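Local coordinates for uncharacterized protein (Capnocytophaga ochracea, PDB 4W9R) that is of unknown function but, as a member of a putative esterase family with an alpha/beta-hydrolase fold, may cleave ester bonds, at residues 60-65 and 235-240; 112-117 and 270-275. All coordinates share one frame; numbering follows the deposited sequence.

How the contacts relate
Both contacts tie the alpha/beta-hydrolase core to chain that follows helix 217-232, and they are neighbours, with centres about 14 Å apart. Contact 1 joins the loop after helix 43-59 to the loop before helix 241-248; it is only partly buried, and the second subunit reaches it. Contact 2 lies deeper, where the run into strand 116-122 meets the loop leaving helix 255-270. Chemistry follows place: contact 1 mixes an aromatic face with a lysine, a glutamate and a bridging water, whereas in contact 2 small and apolar side chains pack against carbonyl groups and one another, with no charged pair across it. Neither has a direct hydrogen bond between its segments. Between contacts, Lys274 NZ donates to Tyr236 O, and Leu270 packs on Tyr236 and Pro64.

Contact 1 (60-65 and 235-240); sequences FGEMPK and IYKPIG
Tyr236 lies against Gly61 to Pro64, the loop that carries helix 43-59 into strand 67-71 of the alpha/beta-hydrolase core; Gly61 ends that helix in a Schellman motif. With CG anti to the backbone N (chi1 -169°), the Tyr236 ring is directed into the loop. Pro64 covers one face in a CH-pi contact, its CD 3.8 Å from the centroid of the Tyr236 ring and 13° off the ring normal. Gly61 O approaches the ring differently, near its plane at the edge, 3.3 Å from Tyr236 CD1. Lys274 makes a cation-pi contact with the same ring and bonds Tyr236 O. A serine in place of Tyr236 would probably open a gap beneath Pro64 and cost Lys274 its cation-pi partner.

Lys237 follows, its side chain crossing that of Glu62 obliquely. Its aliphatic part does the touching: Lys237 CE is 3.5 Å from Glu62 OE1, while the salt bridge from Lys237 NZ to the same oxygen is long, at 3.9 Å. Asp230 is the stronger partner of Lys237, with Asp234 also paired to the ammonium group, and Glu62 OE2 is taken by Asn218 of the second subunit. A water links the segments by accepting from Lys237 NZ and donating to Glu62 O. Last comes Pro238, whose CD rests 3.6 Å from Gly61 O.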
loop_
_atom_site.group_PDB
_atom_site.type_symbol
_atom_site.label_atom_id
_atom_site.label_comp_id
_atom_site.label_asym_id
_atom_site.label_seq_id
_atom_site.Cartn_x
_atom_site.Cartn_y
_atom_site.Cartn_z
ATOM N N PHE B 60 -1.930 13.964 3.581
ATOM C CA PHE B 60 -0.812 14.307 4.455
ATOM C C PHE B 60 0.036 15.429 3.866
ATOM O O PHE B 60 1.066 15.801 4.430
ATOM C CB PHE B 60 0.060 13.079 4.727
ATOM C CG PHE B 60 -0.541 12.113 5.707
ATOM C CD1 PHE B 60 -0.640 12.440 7.050
ATOM C CD2 PHE B 60 -0.998 10.874 5.289
ATOM C CE1 PHE B 60 -1.191 11.553 7.958
ATOM C CE2 PHE B 60 -1.549 9.982 6.193
ATOM C CZ PHE B 60 -1.645 10.322 7.528
ATOM N N GLY B 61 -0.392 15.954 2.722
ATOM C CA GLY B 61 0.299 17.057 2.081
ATOM C C GLY B 61 1.642 16.672 1.494
ATOM O O GLY B 61 2.487 17.533 1.242
ATOM N N GLU B 62 1.848 15.377 1.282
ATOM C CA GLU B 62 3.089 14.889 0.690
ATOM C C GLU B 62 2.990 14.789 -0.832
ATOM O O GLU B 62 3.987 14.549 -1.513
ATOM C CB GLU B 62 3.463 13.530 1.283
ATOM C CG GLU B 62 3.654 13.548 2.788
ATOM C CD GLU B 62 4.157 12.224 3.328
ATOM O OE1 GLU B 62 4.420 11.310 2.517
ATOM O OE2 GLU B 62 4.290 12.097 4.563
HETATM N N MSE B 63 1.784 14.979 -1.358
HETATM C CA MSE B 63 1.552 14.929 -2.799
HETATM C C MSE B 63 0.507 15.945 -3.234
HETATM O O MSE B 63 -0.428 16.236 -2.489
HETATM C CB MSE B 63 1.101 13.530 -3.233
HETATM C CG MSE B 63 2.226 12.569 -3.563
HETATM SE SE MSE B 63 1.564 10.911 -4.360
HETATM C CE MSE B 63 0.677 11.648 -5.929
ATOM N N PRO B 64 0.663 16.488 -4.449
ATOM C CA PRO B 64 -0.382 17.315 -5.054
ATOM C C PRO B 64 -1.540 16.447 -5.533
ATOM O O PRO B 64 -1.370 15.234 -5.660
ATOM C CB PRO B 64 0.334 17.977 -6.232
ATOM C CG PRO B 64 1.379 16.986 -6.618
ATOM C CD PRO B 64 1.841 16.363 -5.325
ATOM N N LYS B 65 -2.698 17.048 -5.777
ATOM C CA LYS B 65 -3.812 16.317 -6.365
ATOM C C LYS B 65 -3.427 15.839 -7.761
ATOM O O LYS B 65 -2.879 16.601 -8.558
ATOM C CB LYS B 65 -5.069 17.187 -6.420
ATOM C CG LYS B 65 -5.661 17.519 -5.060
ATOM C CD LYS B 65 -6.852 18.456 -5.198
ATOM C CE LYS B 65 -7.467 18.781 -3.847
ATOM N NZ LYS B 65 -7.972 17.560 -3.160
ATOM N N ILE B 235 9.826 16.149 -3.032
ATOM C CA ILE B 235 10.100 17.584 -2.997
ATOM C C ILE B 235 8.870 18.390 -2.556
ATOM O O ILE B 235 8.994 19.517 -2.076
ATOM C CB ILE B 235 10.587 18.093 -4.378
ATOM C CG1 ILE B 235 11.181 19.501 -4.268
ATOM C CG2 ILE B 235 9.464 18.052 -5.403
ATOM C CD1 ILE B 235 12.352 19.597 -3.314
ATOM N N TYR B 236 7.689 17.797 -2.703
ATOM C CA TYR B 236 6.437 18.468 -2.363
ATOM C C TYR B 236 6.211 18.508 -0.854
ATOM O O TYR B 236 5.437 19.326 -0.359
ATOM C CB TYR B 236 5.262 17.770 -3.052
ATOM C CG TYR B 236 3.948 18.519 -2.995
ATOM C CD1 TYR B 236 3.050 18.313 -1.955
ATOM C CD2 TYR B 236 3.596 19.417 -3.994
ATOM C CE1 TYR B 236 1.846 18.992 -1.902
ATOM C CE2 TYR B 236 2.392 20.097 -3.953
ATOM C CZ TYR B 236 1.521 19.882 -2.905
ATOM O OH TYR B 236 0.323 20.558 -2.860
ATOM N N LYS B 237 6.891 17.619 -0.134
ATOM C CA LYS B 237 6.729 17.504 1.314
ATOM C C LYS B 237 7.002 18.819 2.037
ATOM O O LYS B 237 7.827 19.619 1.593
ATOM C CB LYS B 237 7.653 16.415 1.875
ATOM C CG LYS B 237 7.172 14.988 1.652
ATOM C CD LYS B 237 8.072 13.999 2.382
ATOM C CE LYS B 237 7.641 12.558 2.147
ATOM N NZ LYS B 237 7.808 12.139 0.727
ATOM N N PRO B 238 6.297 19.049 3.154
ATOM C CA PRO B 238 6.555 20.209 4.013
ATOM C C PRO B 238 7.958 20.162 4.606
ATOM O O PRO B 238 8.560 19.090 4.663
ATOM C CB PRO B 238 5.493 20.081 5.109
ATOM C CG PRO B 238 4.419 19.238 4.504
ATOM C CD PRO B 238 5.137 18.270 3.618
ATOM N N ILE B 239 8.467 21.306 5.047
ATOM C CA ILE B 239 9.793 21.356 5.648
ATOM C C ILE B 239 9.729 20.877 7.094
ATOM O O ILE B 239 9.015 21.450 7.917
ATOM C CB ILE B 239 10.385 22.776 5.602
ATOM C CG1 ILE B 239 10.410 23.294 4.164
ATOM C CG2 ILE B 239 11.782 22.792 6.200
ATOM C CD1 ILE B 239 10.946 24.702 4.033
ATOM N N GLY B 240 10.482 19.823 7.394
ATOM C CA GLY B 240 10.463 19.222 8.715
ATOM C C GLY B 240 11.435 19.880 9.672
ATOM O O GLY B 240 12.295 20.658 9.258
HETATM O O HOH W 1 6.245 12.865 -1.192
#

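Contact 2 (112-117 and 270-275); sequences PIADLK and LGVKKV
At the run into strand 116-122 of the central sheet, Ala114 and Leu116 pack against Leu270 and Gly271, where helix 255-270 gives way to loop. The chain turns a corner at Asp115, and the CB atoms of Ala114 and Leu116, before and after it, both point toward the loop. Leu116 CB faces the Leu270 carbonyl, with 3.5 Å between CB and Leu270 O. With CG anti to the backbone N (chi1 178°), Leu116 runs alongside Leu270, the two side chains heading the same way; CD2 of Leu116 is 4.2 Å from CG of Leu270. Phe233 touches both leucines and adds to this apolar cluster.

Ala114 CB meets the next peptide, 3.5 Å from Gly271 O, and also reaches Val272, whose CG1 is 4.1 Å away from it. Gly271 leaves the helix with positive phi, and any CB on it would be aimed at the backbone of Asp115. Val272 leans on Pro36, while backbone bonds from Ala114 to Tyr35 and from Leu116 to Leu37 join this part of the chain to strand 35-40. The contact thus packs the C-terminal end of helix 255-270 against the corner that leads into an inner parallel strand of the alpha/beta-hydrolase fold.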
loop_
_atom_site.group_PDB
_atom_site.type_symbol
_atom_site.label_atom_id
_atom_site.label_comp_id
_atom_site.label_asym_id
_atom_site.label_seq_id
_atom_site.Cartn_x
_atom_site.Cartn_y
_atom_site.Cartn_z
ATOM N N PRO B 112 -6.692 19.627 -17.604
ATOM C CA PRO B 112 -5.458 20.412 -17.488
ATOM C C PRO B 112 -4.319 19.598 -16.881
ATOM O O PRO B 112 -4.059 19.691 -15.682
ATOM C CB PRO B 112 -5.863 21.566 -16.568
ATOM C CG PRO B 112 -6.982 21.018 -15.753
ATOM C CD PRO B 112 -7.727 20.083 -16.659
ATOM N N ILE B 113 -3.657 18.794 -17.707
ATOM C CA ILE B 113 -2.572 17.938 -17.241
ATOM C C ILE B 113 -1.261 18.708 -17.111
ATOM O O ILE B 113 -0.863 19.431 -18.023
ATOM C CB ILE B 113 -2.361 16.736 -18.188
ATOM C CG1 ILE B 113 -3.659 15.940 -18.339
ATOM C CG2 ILE B 113 -1.239 15.843 -17.683
ATOM C CD1 ILE B 113 -4.250 15.474 -17.024
ATOM N N ALA B 114 -0.590 18.541 -15.975
ATOM C CA ALA B 114 0.686 19.201 -15.727
ATOM C C ALA B 114 1.807 18.566 -16.542
ATOM O O ALA B 114 1.582 17.616 -17.292
ATOM C CB ALA B 114 1.024 19.160 -14.243
ATOM N N ASP B 115 3.019 19.088 -16.384
ATOM C CA ASP B 115 4.162 18.622 -17.162
ATOM C C ASP B 115 4.661 17.259 -16.697
ATOM O O ASP B 115 5.431 16.604 -17.399
ATOM C CB ASP B 115 5.303 19.641 -17.097
ATOM C CG ASP B 115 4.990 20.915 -17.857
ATOM O OD1 ASP B 115 3.805 21.311 -17.898
ATOM O OD2 ASP B 115 5.929 21.521 -18.416
ATOM N N LEU B 116 4.223 16.833 -15.516
ATOM C CA LEU B 116 4.623 15.536 -14.980
ATOM C C LEU B 116 3.607 14.447 -15.317
ATOM O O LEU B 116 2.464 14.486 -14.863
ATOM C CB LEU B 116 4.811 15.613 -13.465
ATOM C CG LEU B 116 5.176 14.284 -12.801
ATOM C CD1 LEU B 116 6.490 13.756 -13.357
ATOM C CD2 LEU B 116 5.248 14.430 -11.290
ATOM N N LYS B 117 4.037 13.476 -16.114
ATOM C CA LYS B 117 3.189 12.349 -16.482
ATOM C C LYS B 117 3.904 11.036 -16.185
ATOM O O LYS B 117 4.959 10.760 -16.751
ATOM C CB LYS B 117 2.803 12.426 -17.961
ATOM C CG LYS B 117 1.939 13.629 -18.318
ATOM C CD LYS B 117 1.813 13.808 -19.825
ATOM C CE LYS B 117 2.832 14.806 -20.362
ATOM N NZ LYS B 117 4.242 14.373 -20.145
ATOM N N LEU B 270 7.470 18.564 -10.615
ATOM C CA LEU B 270 6.076 18.130 -10.524
ATOM C C LEU B 270 5.132 18.881 -11.464
ATOM O O LEU B 270 3.972 18.500 -11.616
ATOM C CB LEU B 270 5.577 18.265 -9.082
ATOM C CG LEU B 270 5.837 17.104 -8.117
ATOM C CD1 LEU B 270 7.306 16.715 -8.066
ATOM C CD2 LEU B 270 5.335 17.466 -6.728
ATOM N N GLY B 271 5.628 19.941 -12.091
ATOM C CA GLY B 271 4.831 20.709 -13.033
ATOM C C GLY B 271 3.664 21.482 -12.439
ATOM O O GLY B 271 2.799 21.960 -13.172
ATOM N N VAL B 272 3.634 21.610 -11.116
ATOM C CA VAL B 272 2.562 22.347 -10.451
ATOM C C VAL B 272 3.099 23.518 -9.630
ATOM O O VAL B 272 4.232 23.487 -9.146
ATOM C CB VAL B 272 1.733 21.433 -9.523
ATOM C CG1 VAL B 272 1.033 20.350 -10.328
ATOM C CG2 VAL B 272 2.614 20.820 -8.445
ATOM N N LYS B 273 2.275 24.546 -9.470
ATOM C CA LYS B 273 2.649 25.699 -8.661
ATOM C C LYS B 273 1.991 25.586 -7.293
ATOM O O LYS B 273 0.774 25.722 -7.166
ATOM C CB LYS B 273 2.233 27.005 -9.342
ATOM C CG LYS B 273 2.781 27.188 -10.749
ATOM C CD LYS B 273 2.146 28.392 -11.431
ATOM C CE LYS B 273 2.662 28.568 -12.852
ATOM N NZ LYS B 273 4.121 28.865 -12.887
ATOM N N LYS B 274 2.802 25.344 -6.269
ATOM C CA LYS B 274 2.276 25.143 -4.927
ATOM C C LYS B 274 2.261 26.441 -4.135
ATOM O O LYS B 274 3.293 27.090 -3.970
ATOM C CB LYS B 274 3.097 24.089 -4.179
ATOM C CG LYS B 274 2.608 23.831 -2.759
ATOM C CD LYS B 274 3.470 22.808 -2.039
ATOM C CE LYS B 274 2.890 22.474 -0.672
ATOM N NZ LYS B 274 3.673 21.424 0.034
ATOM N N VAL B 275 1.080 26.818 -3.657
ATOM C CA VAL B 275 0.956 27.941 -2.740
ATOM C C VAL B 275 1.722 27.614 -1.470
ATOM O O VAL B 275 1.496 26.562 -0.867
ATOM C CB VAL B 275 -0.513 28.248 -2.397
ATOM C CG1 VAL B 275 -0.596 29.381 -1.384
ATOM C CG2 VAL B 275 -1.292 28.590 -3.655
#